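Long-range contacts in deoxyribose-phosphate aldolase (Toxoplasma gondii, PDB 4EIV), which is an aldolase-family protein built as a parallel beta/alpha barrel of eight strands, present here as an assembly of two chains: residues V32-D37 and V60-A65; T25-F30 and K277-C282; I121-M126 and G159-G164. All blocks are in the same frame, centred on the assembly; numbering follows the deposited sequence. Where two conformers were deposited one is given.

Contact 1 of 3, residues V32-D37 and V60-A65; sequences VAALTD and VSVRPA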
ATOM      1  N   VAL A  32     -15.769   6.543  -8.046  1.00 24.84           N
ATOM      2  CA  VAL A  32     -16.307   7.663  -8.804  1.00 25.23           C
ATOM      3  C   VAL A  32     -17.820   7.796  -8.606  1.00 25.60           C
ATOM      4  O   VAL A  32     -18.527   6.801  -8.556  1.00 26.42           O
ATOM      5  CB  VAL A  32     -15.954   7.525 -10.313  1.00 26.05           C
ATOM      6  CG1 VAL A  32     -16.646   6.326 -10.967  1.00 26.95           C
ATOM      7  CG2 VAL A  32     -16.217   8.833 -11.069  1.00 27.41           C
ATOM      8  N   ALA A  33     -18.281   9.031  -8.481  1.00 25.95           N
ATOM      9  CA  ALA A  33     -19.683   9.330  -8.288  1.00 26.87           C
ATOM     10  C   ALA A  33     -20.452   9.492  -9.597  1.00 28.04           C
ATOM     11  O   ALA A  33     -19.989  10.152 -10.517  1.00 29.98           O
ATOM     12  CB  ALA A  33     -19.819  10.620  -7.466  1.00 28.24           C
ATOM     13  N   ALA A  34     -21.644   8.908  -9.651  1.00 28.32           N
ATOM     14  CA  ALA A  34     -22.623   9.145 -10.720  1.00 28.80           C
ATOM     15  C   ALA A  34     -23.982   9.105  -9.997  1.00 29.28           C
ATOM     16  O   ALA A  34     -24.769   8.180 -10.177  1.00 30.41           O
ATOM     17  CB  ALA A  34     -22.520   8.092 -11.827  1.00 30.83           C
ATOM     18  N   LEU A  35     -24.212  10.135  -9.174  1.00 28.80           N
ATOM     19  CA  LEU A  35     -25.292  10.189  -8.180  1.00 29.32           C
ATOM     20  C   LEU A  35     -26.382  11.207  -8.369  1.00 29.50           C
ATOM     21  O   LEU A  35     -27.303  11.247  -7.550  1.00 29.74           O
ATOM     22  CB  LEU A  35     -24.666  10.501  -6.792  1.00 29.39           C
ATOM     23  CG  LEU A  35     -23.778   9.411  -6.204  1.00 28.81           C
ATOM     24  CD1 LEU A  35     -22.918   9.931  -5.054  1.00 29.47           C
ATOM     25  CD2 LEU A  35     -24.643   8.222  -5.779  1.00 30.75           C
ATOM     26  N   THR A  36     -26.288  12.062  -9.380  1.00 29.78           N
ATOM     27  CA  THR A  36     -27.305  13.088  -9.540  1.00 30.79           C
ATOM     28  C   THR A  36     -28.633  12.479  -9.987  1.00 30.95           C
ATOM     29  O   THR A  36     -28.675  11.405 -10.602  1.00 30.84           O
ATOM     30  CB  THR A  36     -26.881  14.211 -10.511  1.00 31.30           C
ATOM     31  OG1 THR A  36     -26.856  13.722 -11.854  1.00 34.24           O
ATOM     32  CG2 THR A  36     -25.520  14.794 -10.135  1.00 31.21           C
ATOM     33  N   ASP A  37     -29.726  13.170  -9.684  1.00 31.71           N
ATOM     34  CA  ASP A  37     -31.038  12.688 -10.103  1.00 31.97           C
ATOM     35  C   ASP A  37     -31.153  12.687 -11.642  1.00 33.41           C
ATOM     36  O   ASP A  37     -31.990  11.985 -12.198  1.00 35.60           O
ATOM     37  CB  ASP A  37     -32.155  13.528  -9.471  1.00 32.35           C
ATOM     38  CG  ASP A  37     -33.545  12.944  -9.713  1.00 33.06           C
ATOM     39  OD1 ASP A  37     -34.433  13.676 -10.179  1.00 35.87           O
ATOM     40  OD2 ASP A  37     -33.749  11.738  -9.467  1.00 34.53           O
ATOM     41  N   VAL A  60     -17.906   2.379  -8.414  1.00 26.86           N
ATOM     42  CA  VAL A  60     -18.761   3.478  -8.816  1.00 26.73           C
ATOM     43  C   VAL A  60     -19.898   3.566  -7.811  1.00 26.70           C
ATOM     44  O   VAL A  60     -20.406   2.535  -7.354  1.00 28.37           O
ATOM     45  CB  VAL A  60     -19.306   3.285 -10.268  1.00 27.68           C
ATOM     46  CG1 VAL A  60     -20.118   1.988 -10.403  1.00 29.27           C
ATOM     47  CG2 VAL A  60     -20.096   4.508 -10.727  1.00 28.76           C
ATOM     48  N   SER A  61     -20.258   4.797  -7.457  1.00 26.61           N
ATOM     49  CA  SER A  61     -21.377   5.086  -6.587  1.00 26.92           C
ATOM     50  C   SER A  61     -22.557   5.561  -7.412  1.00 25.76           C
ATOM     51  O   SER A  61     -22.462   6.563  -8.112  1.00 26.45           O
ATOM     52  CB  SER A  61     -21.042   6.168  -5.553  1.00 27.17           C
ATOM     53  OG  SER A  61     -20.000   5.762  -4.677  1.00 28.24           O
ATOM     54  N   VAL A  62     -23.667   4.846  -7.316  1.00 26.69           N
ATOM     55  CA  VAL A  62     -24.896   5.236  -8.008  1.00 26.89           C
ATOM     56  C   VAL A  62     -26.089   5.099  -7.087  1.00 26.94           C
ATOM     57  O   VAL A  62     -26.017   4.435  -6.061  1.00 26.43           O
ATOM     58  CB  VAL A  62     -25.167   4.342  -9.266  1.00 27.81           C
ATOM     59  CG1 VAL A  62     -24.120   4.594 -10.353  1.00 29.61           C
ATOM     60  CG2 VAL A  62     -25.219   2.883  -8.867  1.00 28.13           C
ATOM     61  N   ARG A  63     -27.212   5.697  -7.480  1.00 27.31           N
ATOM     62  CA  ARG A  63     -28.467   5.457  -6.768  1.00 27.87           C
ATOM     63  C   ARG A  63     -28.913   4.017  -7.088  1.00 28.38           C
ATOM     64  O   ARG A  63     -28.504   3.438  -8.115  1.00 28.96           O
ATOM     65  CB  ARG A  63     -29.575   6.416  -7.204  1.00 28.89           C
ATOM     66  CG  ARG A  63     -29.262   7.868  -7.088  1.00 29.53           C
ATOM     67  CD  ARG A  63     -28.960   8.355  -5.662  1.00 27.91           C
ATOM     68  NE  ARG A  63     -28.971   9.795  -5.796  1.00 27.34           N
ATOM     69  CZ  ARG A  63     -30.071  10.560  -5.736  1.00 26.98           C
ATOM     70  NH1 ARG A  63     -31.226  10.060  -5.318  1.00 28.83           N
ATOM     71  NH2 ARG A  63     -29.991  11.843  -6.037  1.00 27.30           N
ATOM     72  N   PRO A  64     -29.754   3.416  -6.228  1.00 28.33           N
ATOM     73  CA  PRO A  64     -30.244   2.070  -6.467  1.00 29.65           C
ATOM     74  C   PRO A  64     -30.805   1.866  -7.886  1.00 30.42           C
ATOM     75  O   PRO A  64     -30.631   0.785  -8.444  1.00 32.25           O
ATOM     76  CB  PRO A  64     -31.307   1.910  -5.386  1.00 29.40           C
ATOM     77  CG  PRO A  64     -30.762   2.713  -4.265  1.00 28.26           C
ATOM     78  CD  PRO A  64     -30.165   3.909  -4.897  1.00 27.46           C
ATOM     79  N   ALA A  65     -31.405   2.900  -8.483  1.00 30.23           N
ATOM     80  CA  ALA A  65     -31.999   2.810  -9.841  1.00 31.42           C
ATOM     81  C   ALA A  65     -31.054   2.382 -10.959  1.00 31.87           C
ATOM     82  O   ALA A  65     -31.518   1.954 -12.007  1.00 33.15           O
ATOM     83  CB  ALA A  65     -32.649   4.126 -10.225  1.00 32.96           C
TER
HETATM   84  O   HOH W   1     -27.306   7.206  -9.945  1.00 31.80           O
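V32 and A33 run alongside V60 and S61 as parallel partners, the strand segments 32-34 and 60-62 approaching to 4.7 Å between axes at an angle of 24°. Two backbone bonds tie them: S61 N donates almost straight (171°) to V32 O at 2.9 Å, and A34 N donates to S61 O, also at 2.9 Å. The next step would bring R63 N to A34 O, but here the strands have begun to part and a water stands in. It donates to A34 O at 2.7 Å and accepts from R63 N at 2.9 Å. This is the first beta-alpha-beta unit of the barrel, with helix 41-52 as its crossover.

The side chains sort by face. V32, A34, V60 and V62 share the outer one, where V32 and V47 meet and V60 and V62 both reach I70; across the pair, V32 CG1 lies 3.9 Å from V60 CG2. A33 and S61 turn to the inside of the barrel, and S61 OG is bonded to E118 on strand 116-120. Next along the chain, L35 lays its CD2 methyl over the other backbone, 3.6 Å from S61 O; it also touches L189 and A89 of strand 85-90.

The chain of R63 bends at chi2 (-61°), which brings its guanidinium edge up to the backbone of L35. NE donates to L35 O at 2.8 Å, tilted somewhat from the carbonyl plane, while NH2 adds a weak bond to the same oxygen. One carbonyl thus receives two donors from a positively charged group just where sheet pairing gives out. The carboxylate of D37 stays too far from R63 for a salt bridge, so any attraction is probably only a long-range supplement.

Contact 2 of 3, residues T25-F30 and K277-C282; sequences TLLNFF and KELRDC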
ATOM      1  N   THR A  25      -1.637   5.504  -7.372  1.00 24.88           N
ATOM      2  CA  THR A  25      -2.047   5.255  -6.011  1.00 25.63           C
ATOM      3  C   THR A  25      -3.509   5.653  -5.791  1.00 24.40           C
ATOM      4  O   THR A  25      -4.288   4.903  -5.222  1.00 24.73           O
ATOM      5  CB  THR A  25      -1.141   6.041  -5.037  1.00 26.39           C
ATOM      6  OG1 THR A  25       0.206   5.550  -5.121  1.00 27.59           O
ATOM      7  CG2 THR A  25      -1.624   5.895  -3.591  1.00 27.98           C
ATOM      8  N   LEU A  26      -3.867   6.848  -6.220  1.00 24.14           N
ATOM      9  CA  LEU A  26      -5.249   7.306  -6.076  1.00 23.94           C
ATOM     10  C   LEU A  26      -6.249   6.425  -6.845  1.00 23.86           C
ATOM     11  O   LEU A  26      -7.344   6.202  -6.360  1.00 25.03           O
ATOM     12  CB  LEU A  26      -5.357   8.797  -6.450  1.00 24.51           C
ATOM     13  CG  LEU A  26      -4.718   9.751  -5.429  1.00 23.95           C
ATOM     14  CD1 LEU A  26      -4.523  11.112  -6.007  1.00 26.03           C
ATOM     15  CD2 LEU A  26      -5.514   9.804  -4.115  1.00 27.17           C
ATOM     16  N   LEU A  27      -5.877   5.947  -8.028  1.00 24.39           N
ATOM     17  CA  LEU A  27      -6.769   5.066  -8.794  1.00 24.73           C
ATOM     18  C   LEU A  27      -7.106   3.826  -7.968  1.00 24.74           C
ATOM     19  O   LEU A  27      -8.222   3.335  -7.998  1.00 26.91           O
ATOM     20  CB  LEU A  27      -6.170   4.647 -10.136  1.00 25.66           C
ATOM     21  CG  LEU A  27      -6.052   5.741 -11.200  1.00 26.27           C
ATOM     22  CD1 LEU A  27      -5.187   5.243 -12.358  1.00 27.87           C
ATOM     23  CD2 LEU A  27      -7.448   6.204 -11.706  1.00 28.37           C
ATOM     24  N   ASN A  28      -6.130   3.322  -7.214  1.00 24.95           N
ATOM     25  CA  ASN A  28      -6.318   2.144  -6.381  1.00 25.66           C
ATOM     26  C   ASN A  28      -7.304   2.352  -5.207  1.00 24.26           C
ATOM     27  O   ASN A  28      -7.743   1.384  -4.601  1.00 25.05           O
ATOM     28  CB  ASN A  28      -4.954   1.712  -5.826  1.00 26.32           C
ATOM     29  CG  ASN A  28      -5.028   0.465  -4.966  1.00 27.45           C
ATOM     30  OD1 ASN A  28      -5.499  -0.576  -5.387  1.00 29.26           O
ATOM     31  ND2 ASN A  28      -4.530   0.573  -3.736  1.00 29.13           N
ATOM     32  N   PHE A  29      -7.594   3.617  -4.888  0.50 23.79           N
ATOM     33  CA  PHE A  29      -8.516   3.993  -3.808  0.50 23.46           C
ATOM     34  C   PHE A  29      -9.832   4.587  -4.298  0.50 23.89           C
ATOM     35  O   PHE A  29     -10.744   4.819  -3.494  0.50 23.97           O
ATOM     36  CB  PHE A  29      -7.912   5.103  -2.932  0.50 23.37           C
ATOM     37  CG  PHE A  29      -6.581   4.777  -2.334  0.50 21.29           C
ATOM     38  CD1 PHE A  29      -6.302   3.510  -1.847  0.50 20.45           C
ATOM     39  CD2 PHE A  29      -5.619   5.782  -2.198  0.50 22.38           C
ATOM     40  CE1 PHE A  29      -5.069   3.233  -1.272  0.50 22.12           C
ATOM     41  CE2 PHE A  29      -4.385   5.503  -1.607  0.50 22.53           C
ATOM     42  CZ  PHE A  29      -4.124   4.224  -1.138  0.50 23.14           C
ATOM     43  N   PHE A  30      -9.942   4.829  -5.599  1.00 24.38           N
ATOM     44  CA  PHE A  30     -11.011   5.686  -6.097  1.00 23.95           C
ATOM     45  C   PHE A  30     -12.357   5.056  -6.293  1.00 24.51           C
ATOM     46  O   PHE A  30     -12.474   3.940  -6.801  1.00 24.90           O
ATOM     47  CB  PHE A  30     -10.550   6.367  -7.417  1.00 24.37           C
ATOM     48  CG  PHE A  30     -11.146   7.734  -7.673  1.00 24.89           C
ATOM     49  CD1 PHE A  30     -10.610   8.846  -7.056  1.00 26.69           C
ATOM     50  CD2 PHE A  30     -12.219   7.916  -8.519  1.00 25.37           C
ATOM     51  CE1 PHE A  30     -11.124  10.084  -7.285  1.00 26.75           C
ATOM     52  CE2 PHE A  30     -12.744   9.182  -8.746  1.00 26.21           C
ATOM     53  CZ  PHE A  30     -12.198  10.252  -8.113  1.00 26.80           C
ATOM     54  N   LYS A 277     -10.824  11.249 -14.659  1.00 29.92           N
ATOM     55  CA  LYS A 277     -10.142  11.421 -15.930  1.00 31.69           C
ATOM     56  C   LYS A 277      -8.759  12.072 -15.767  1.00 31.19           C
ATOM     57  O   LYS A 277      -7.830  11.669 -16.438  1.00 32.22           O
ATOM     58  CB  LYS A 277     -11.021  12.180 -16.926  1.00 32.73           C
ATOM     59  CG  LYS A 277     -12.233  11.334 -17.404  1.00 35.29           C
ATOM     60  CD  LYS A 277     -13.137  12.024 -18.425  1.00 39.93           C
ATOM     61  CE  LYS A 277     -13.999  13.102 -17.788  1.00 41.45           C
ATOM     62  NZ  LYS A 277     -14.937  13.689 -18.780  1.00 45.17           N
ATOM     63  N   GLU A 278      -8.621  13.023 -14.846  1.00 30.12           N
ATOM     64  CA  GLU A 278      -7.322  13.635 -14.578  1.00 30.19           C
ATOM     65  C   GLU A 278      -6.339  12.570 -14.084  1.00 29.66           C
ATOM     66  O   GLU A 278      -5.194  12.497 -14.529  1.00 30.08           O
ATOM     67  CB  GLU A 278      -7.431  14.751 -13.528  1.00 30.37           C
ATOM     68  CG  GLU A 278      -6.076  15.456 -13.295  1.00 31.34           C
ATOM     69  CD  GLU A 278      -6.082  16.513 -12.200  1.00 34.57           C
ATOM     70  OE1 GLU A 278      -7.063  16.632 -11.448  1.00 34.74           O
ATOM     71  OE2 GLU A 278      -5.087  17.259 -12.127  1.00 36.42           O
ATOM     72  N   LEU A 279      -6.808  11.708 -13.193  1.00 28.92           N
ATOM     73  CA  LEU A 279      -5.949  10.671 -12.637  1.00 29.23           C
ATOM     74  C   LEU A 279      -5.516   9.696 -13.723  1.00 29.90           C
ATOM     75  O   LEU A 279      -4.328   9.379 -13.848  1.00 30.42           O
ATOM     76  CB  LEU A 279      -6.670   9.898 -11.536  1.00 28.34           C
ATOM     77  CG  LEU A 279      -7.069  10.680 -10.279  1.00 28.21           C
ATOM     78  CD1 LEU A 279      -7.859   9.777  -9.334  1.00 30.00           C
ATOM     79  CD2 LEU A 279      -5.863  11.275  -9.571  1.00 29.34           C
ATOM     80  N   ARG A 280      -6.481   9.230 -14.509  1.00 31.11           N
ATOM     81  CA  ARG A 280      -6.193   8.228 -15.519  1.00 32.76           C
ATOM     82  C   ARG A 280      -5.293   8.786 -16.620  1.00 33.17           C
ATOM     83  O   ARG A 280      -4.353   8.108 -17.067  1.00 33.99           O
ATOM     84  CB  ARG A 280      -7.470   7.582 -16.060  1.00 34.87           C
ATOM     85  CG  ARG A 280      -7.125   6.262 -16.694  1.00 36.91           C
ATOM     86  CD  ARG A 280      -8.291   5.413 -17.039  1.00 36.16           C
ATOM     87  NE  ARG A 280      -9.034   4.804 -15.933  1.00 31.90           N
ATOM     88  CZ  ARG A 280      -8.605   3.807 -15.156  1.00 29.55           C
ATOM     89  NH1 ARG A 280      -7.345   3.366 -15.190  1.00 30.43           N
ATOM     90  NH2 ARG A 280      -9.433   3.292 -14.280  1.00 29.79           N
ATOM     91  N   ASP A 281      -5.537  10.028 -17.035  1.00 33.51           N
ATOM     92  CA  ASP A 281      -4.691  10.671 -18.033  1.00 35.03           C
ATOM     93  C   ASP A 281      -3.242  10.764 -17.548  1.00 33.88           C
ATOM     94  O   ASP A 281      -2.297  10.527 -18.308  1.00 34.88           O
ATOM     95  CB  ASP A 281      -5.247  12.050 -18.412  1.00 35.90           C
ATOM     96  CG  ASP A 281      -6.559  11.959 -19.221  1.00 39.57           C
ATOM     97  OD1 ASP A 281      -6.995  10.840 -19.592  1.00 41.33           O
ATOM     98  OD2 ASP A 281      -7.167  13.014 -19.484  1.00 42.16           O
ATOM     99  N   CYS A 282      -3.074  11.093 -16.273  0.50 32.45           N
ATOM    100  CA  CYS A 282      -1.755  11.211 -15.684  0.50 31.91           C
ATOM    101  C   CYS A 282      -1.048   9.856 -15.678  0.50 31.58           C
ATOM    102  O   CYS A 282       0.087   9.734 -16.140  0.50 32.53           O
ATOM    103  CB  CYS A 282      -1.864  11.753 -14.265  0.50 30.82           C
ATOM    104  SG  CYS A 282      -0.263  12.018 -13.475  0.50 31.82           S
TER
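L279 meets three residues of segment 25-30. Its two methyls straddle CB of L26; CD2 also meets L26 CD1, CD1 also reaches the ring of F30, and its CB touches L27. The first encounter is made crosswise: L26 and L279 stand at about a right angle, with L26 CD1 3.8 Å from L279 CD2. L27 instead runs past L279 in the opposite direction, and the CD2 methyl of L27 comes to rest 3.8 Å from L279 CB, close to the helix backbone. F30 offers the CD1-CE1 side of its ring at a slant, its CD1 being 3.7 Å from L279 CD1.

These residues bring together the N-terminal and C-terminal helices of a (beta/alpha)8 barrel. Helix 17-27 precedes the first strand, on which F30 already lies, and helix 273-284 follows the last strand, 267-271. L276 and Y283 extend the apolar surface against L27, and helix 243-257 closes another side, with L250 on L26 and M243 on L279. The subunit interface is near at hand, since T25 packs on F21 of the second subunit and N28 on P259 of that subunit.

R280 treats L27 in another way. Its chain leaves the helix with CG anti to the backbone N (chi1 -160°), then bends at chi3 (-71°), and this sets the guanidinium across the tip of L27 at about a right angle. The CD2 methyl of L27 sits over the centre of one guanidinium face, 4.3 Å above the plane, while L27 CD1 lies 4.0 Å from R280 NH1. With the methyl over its face, the group sends its N-H bonds elsewhere: R280 NH1 to P55 O and, weakly, R280 NE to I50 O.

Contact 3 of 3, residues I121-M126 and G159-G164; sequences IDWRRM and GGELQG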
ATOM      1  N   ILE A 121     -26.911   9.878   6.558  1.00 23.03           N
ATOM      2  CA  ILE A 121     -27.637  10.100   7.790  1.00 23.36           C
ATOM      3  C   ILE A 121     -28.592  11.294   7.681  1.00 22.59           C
ATOM      4  O   ILE A 121     -28.452  12.143   6.795  1.00 22.90           O
ATOM      5  CB  ILE A 121     -26.669  10.315   9.004  1.00 23.17           C
ATOM      6  CG1 ILE A 121     -25.845  11.598   8.860  1.00 23.69           C
ATOM      7  CG2 ILE A 121     -25.772   9.099   9.196  1.00 26.28           C
ATOM      8  CD1 ILE A 121     -25.138  12.039  10.169  1.00 26.12           C
ATOM      9  N   ASP A 122     -29.494  11.414   8.657  1.00 23.39           N
ATOM     10  CA  ASP A 122     -30.372  12.585   8.762  1.00 23.70           C
ATOM     11  C   ASP A 122     -29.544  13.620   9.523  1.00 23.35           C
ATOM     12  O   ASP A 122     -29.714  13.865  10.716  1.00 23.41           O
ATOM     13  CB  ASP A 122     -31.672  12.217   9.498  1.00 23.64           C
ATOM     14  CG  ASP A 122     -32.775  13.264   9.319  1.00 24.39           C
ATOM     15  OD1 ASP A 122     -32.503  14.384   8.803  1.00 25.18           O
ATOM     16  OD2 ASP A 122     -33.935  12.953   9.695  1.00 25.17           O
ATOM     17  N   TRP A 123     -28.645  14.272   8.796  1.00 23.56           N
ATOM     18  CA  TRP A 123     -27.672  15.180   9.402  1.00 24.48           C
ATOM     19  C   TRP A 123     -28.344  16.416  10.006  1.00 24.63           C
ATOM     20  O   TRP A 123     -27.851  16.986  10.973  1.00 25.13           O
ATOM     21  CB  TRP A 123     -26.604  15.590   8.367  1.00 25.30           C
ATOM     22  CG  TRP A 123     -27.181  16.123   7.095  1.00 29.02           C
ATOM     23  CD1 TRP A 123     -27.493  15.415   5.931  1.00 29.02           C
ATOM     24  CD2 TRP A 123     -27.499  17.473   6.831  1.00 31.51           C
ATOM     25  NE1 TRP A 123     -27.997  16.253   5.006  1.00 33.04           N
ATOM     26  CE2 TRP A 123     -28.006  17.531   5.514  1.00 30.66           C
ATOM     27  CE3 TRP A 123     -27.435  18.635   7.584  1.00 31.40           C
ATOM     28  CZ2 TRP A 123     -28.434  18.711   4.942  1.00 33.29           C
ATOM     29  CZ3 TRP A 123     -27.837  19.830   7.004  1.00 33.55           C
ATOM     30  CH2 TRP A 123     -28.345  19.851   5.704  1.00 33.81           C
ATOM     31  N   ARG A 124     -29.503  16.785   9.470  1.00 24.49           N
ATOM     32  CA  ARG A 124     -30.205  17.958   9.994  1.00 25.31           C
ATOM     33  C   ARG A 124     -30.590  17.786  11.452  1.00 25.83           C
ATOM     34  O   ARG A 124     -30.644  18.756  12.227  1.00 27.24           O
ATOM     35  CB  ARG A 124     -31.451  18.245   9.153  1.00 25.22           C
ATOM     36  CG  ARG A 124     -31.151  18.823   7.798  1.00 26.40           C
ATOM     37  CD  ARG A 124     -32.438  19.042   7.005  1.00 26.84           C
ATOM     38  NE  ARG A 124     -32.172  19.613   5.706  1.00 26.84           N
ATOM     39  CZ  ARG A 124     -31.826  18.936   4.620  1.00 26.08           C
ATOM     40  NH1 ARG A 124     -31.733  17.610   4.652  1.00 27.45           N
ATOM     41  NH2 ARG A 124     -31.597  19.604   3.493  1.00 29.26           N
ATOM     42  N   ARG A 125     -30.870  16.548  11.857  1.00 25.64           N
ATOM     43  CA  ARG A 125     -31.309  16.311  13.216  1.00 26.55           C
ATOM     44  C   ARG A 125     -30.298  16.723  14.272  1.00 26.75           C
ATOM     45  O   ARG A 125     -30.661  17.126  15.373  1.00 28.07           O
ATOM     46  CB  ARG A 125     -31.673  14.846  13.383  1.00 25.41           C
ATOM     47  CG  ARG A 125     -32.805  14.353  12.495  1.00 25.36           C
ATOM     48  CD  ARG A 125     -34.144  14.901  12.919  1.00 26.29           C
ATOM     49  NE  ARG A 125     -35.207  14.410  12.044  1.00 26.26           N
ATOM     50  CZ  ARG A 125     -36.498  14.584  12.291  1.00 26.63           C
ATOM     51  NH1 ARG A 125     -37.419  14.112  11.459  1.00 27.93           N
ATOM     52  NH2 ARG A 125     -36.869  15.217  13.393  1.00 28.49           N
ATOM     53  N   MET A 126     -29.020  16.645  13.917  1.00 30.21           N
ATOM     54  CA  MET A 126     -27.944  17.054  14.818  1.00 30.96           C
ATOM     55  C   MET A 126     -27.995  18.546  15.148  1.00 32.39           C
ATOM     56  O   MET A 126     -27.534  18.976  16.218  1.00 33.36           O
ATOM     57  CB  MET A 126     -26.587  16.716  14.194  1.00 30.88           C
ATOM     58  CG  MET A 126     -26.363  15.245  13.915  1.00 29.96           C
ATOM     59  SD  MET A 126     -26.369  14.178  15.367  1.00 33.63           S
ATOM     60  CE  MET A 126     -24.846  14.755  16.090  1.00 30.30           C
ATOM     61  N   GLY A 159     -24.235  15.973   4.311  1.00 29.28           N
ATOM     62  CA  GLY A 159     -24.910  16.175   3.022  1.00 31.92           C
ATOM     63  C   GLY A 159     -24.520  17.532   2.414  1.00 36.18           C
ATOM     64  O   GLY A 159     -25.272  18.108   1.660  1.00 38.80           O
ATOM     65  N   GLY A 160     -23.354  18.065   2.769  1.00 36.99           N
ATOM     66  CA  GLY A 160     -22.864  19.300   2.151  1.00 39.40           C
ATOM     67  C   GLY A 160     -23.002  20.592   2.918  1.00 41.30           C
ATOM     68  O   GLY A 160     -22.455  21.610   2.475  1.00 42.89           O
ATOM     69  N   GLU A 161     -23.719  20.585   4.038  1.00 41.97           N
ATOM     70  CA  GLU A 161     -23.841  21.790   4.859  1.00 44.17           C
ATOM     71  C   GLU A 161     -22.825  21.768   5.994  1.00 44.26           C
ATOM     72  O   GLU A 161     -22.606  20.724   6.635  1.00 43.64           O
ATOM     73  CB  GLU A 161     -25.242  21.969   5.420  1.00 45.35           C
ATOM     74  CG  GLU A 161     -26.265  22.424   4.395  1.00 48.55           C
ATOM     75  CD  GLU A 161     -27.466  23.133   5.026  1.00 52.60           C
ATOM     76  OE1 GLU A 161     -27.469  23.376   6.263  1.00 53.19           O
ATOM     77  OE2 GLU A 161     -28.409  23.458   4.274  1.00 56.79           O
ATOM     78  N   LEU A 162     -22.224  22.932   6.237  1.00 45.49           N
ATOM     79  CA  LEU A 162     -21.204  23.093   7.278  1.00 45.63           C
ATOM     80  C   LEU A 162     -21.793  22.977   8.694  1.00 44.61           C
ATOM     81  O   LEU A 162     -22.677  23.759   9.070  1.00 46.99           O
ATOM     82  CB  LEU A 162     -20.492  24.457   7.132  1.00 47.73           C
ATOM     83  CG  LEU A 162     -19.659  24.806   5.870  1.00 48.74           C
ATOM     84  CD1 LEU A 162     -19.264  26.293   5.797  1.00 50.47           C
ATOM     85  CD2 LEU A 162     -18.415  23.934   5.757  1.00 47.88           C
ATOM     86  N   GLN A 163     -21.303  21.998   9.453  0.60 42.32           N
ATOM     87  CA  GLN A 163     -21.719  21.778  10.836  0.60 40.40           C
ATOM     88  C   GLN A 163     -20.502  21.823  11.760  0.60 40.38           C
ATOM     89  O   GLN A 163     -19.372  21.520  11.343  0.60 39.77           O
ATOM     90  CB  GLN A 163     -22.463  20.448  10.967  0.60 38.00           C
ATOM     91  CG  GLN A 163     -23.824  20.450  10.272  0.60 35.91           C
ATOM     92  CD  GLN A 163     -24.518  19.089  10.331  0.60 31.10           C
ATOM     93  OE1 GLN A 163     -24.051  18.108   9.740  0.60 30.52           O
ATOM     94  NE2 GLN A 163     -25.657  19.035  11.015  0.60 29.65           N
ATOM     95  N   GLY A 164     -20.740  22.197  13.017  1.00 40.80           N
ATOM     96  CA  GLY A 164     -19.675  22.322  14.007  1.00 40.33           C
ATOM     97  C   GLY A 164     -18.949  21.014  14.293  1.00 38.31           C
ATOM     98  O   GLY A 164     -19.474  19.905  14.054  1.00 36.33           O
TER
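W123 presents one face of its indole to the backbone of G159, whose N lies 3.7 Å above the ring plane, offset toward the rim. On the opposite face sits its own neighbour R124, with CG 3.5 Å above the plane, and the guanidinium of R124 extends along the indole until W123 CZ2 lies 3.3 Å over its centre. At the ring edge, in plane, comes NE2 of Q163 in the conformer given. The contact joins the turn and short helix after strand 116-120 of the (beta/alpha)8 barrel to the loop after strand 152-156, which leads into helix 165-178.

The indole is thrown toward the other loop because CG sits between the backbone N and the carbonyl carbon (chi1 52°). Its far corner meets E161, whose chain crosses the ring at about a right angle; W123 CH2 is 3.5 Å from E161 CD, and the carboxylate is turned 53° from the indole. The charge of R124 is engaged elsewhere, in a salt bridge to E94.

In that same conformer Q163 stands nearly upright to the ring, amide and indole planes 81° apart. Its NE2 serves both N127 OD1 and the backbone, donating to W123 O at 3.0 Å from above the carbonyl plane. From the other face, M126 N donates to W123 O at 3.2 Å.

How the contacts relate
From the N terminus, helix 17-27 carries the chain into the first half of contact 2, whose partner lies almost at the C terminus, so that helix 17-27 is joined to helix 273-284. Nearly the whole barrel is spanned by this one closure, and contacts 1 and 3 both fall within it. Contact 1 opens directly afterwards and closes on the second strand, uniting neighbours in the sheet. Only then does contact 3 open, behind the fourth strand, and close behind the fifth, so the two inner contacts follow in series and none cross. Contacts 2 and 3 lie on opposite sides of the chain's centre, their own centres about 29 Å apart.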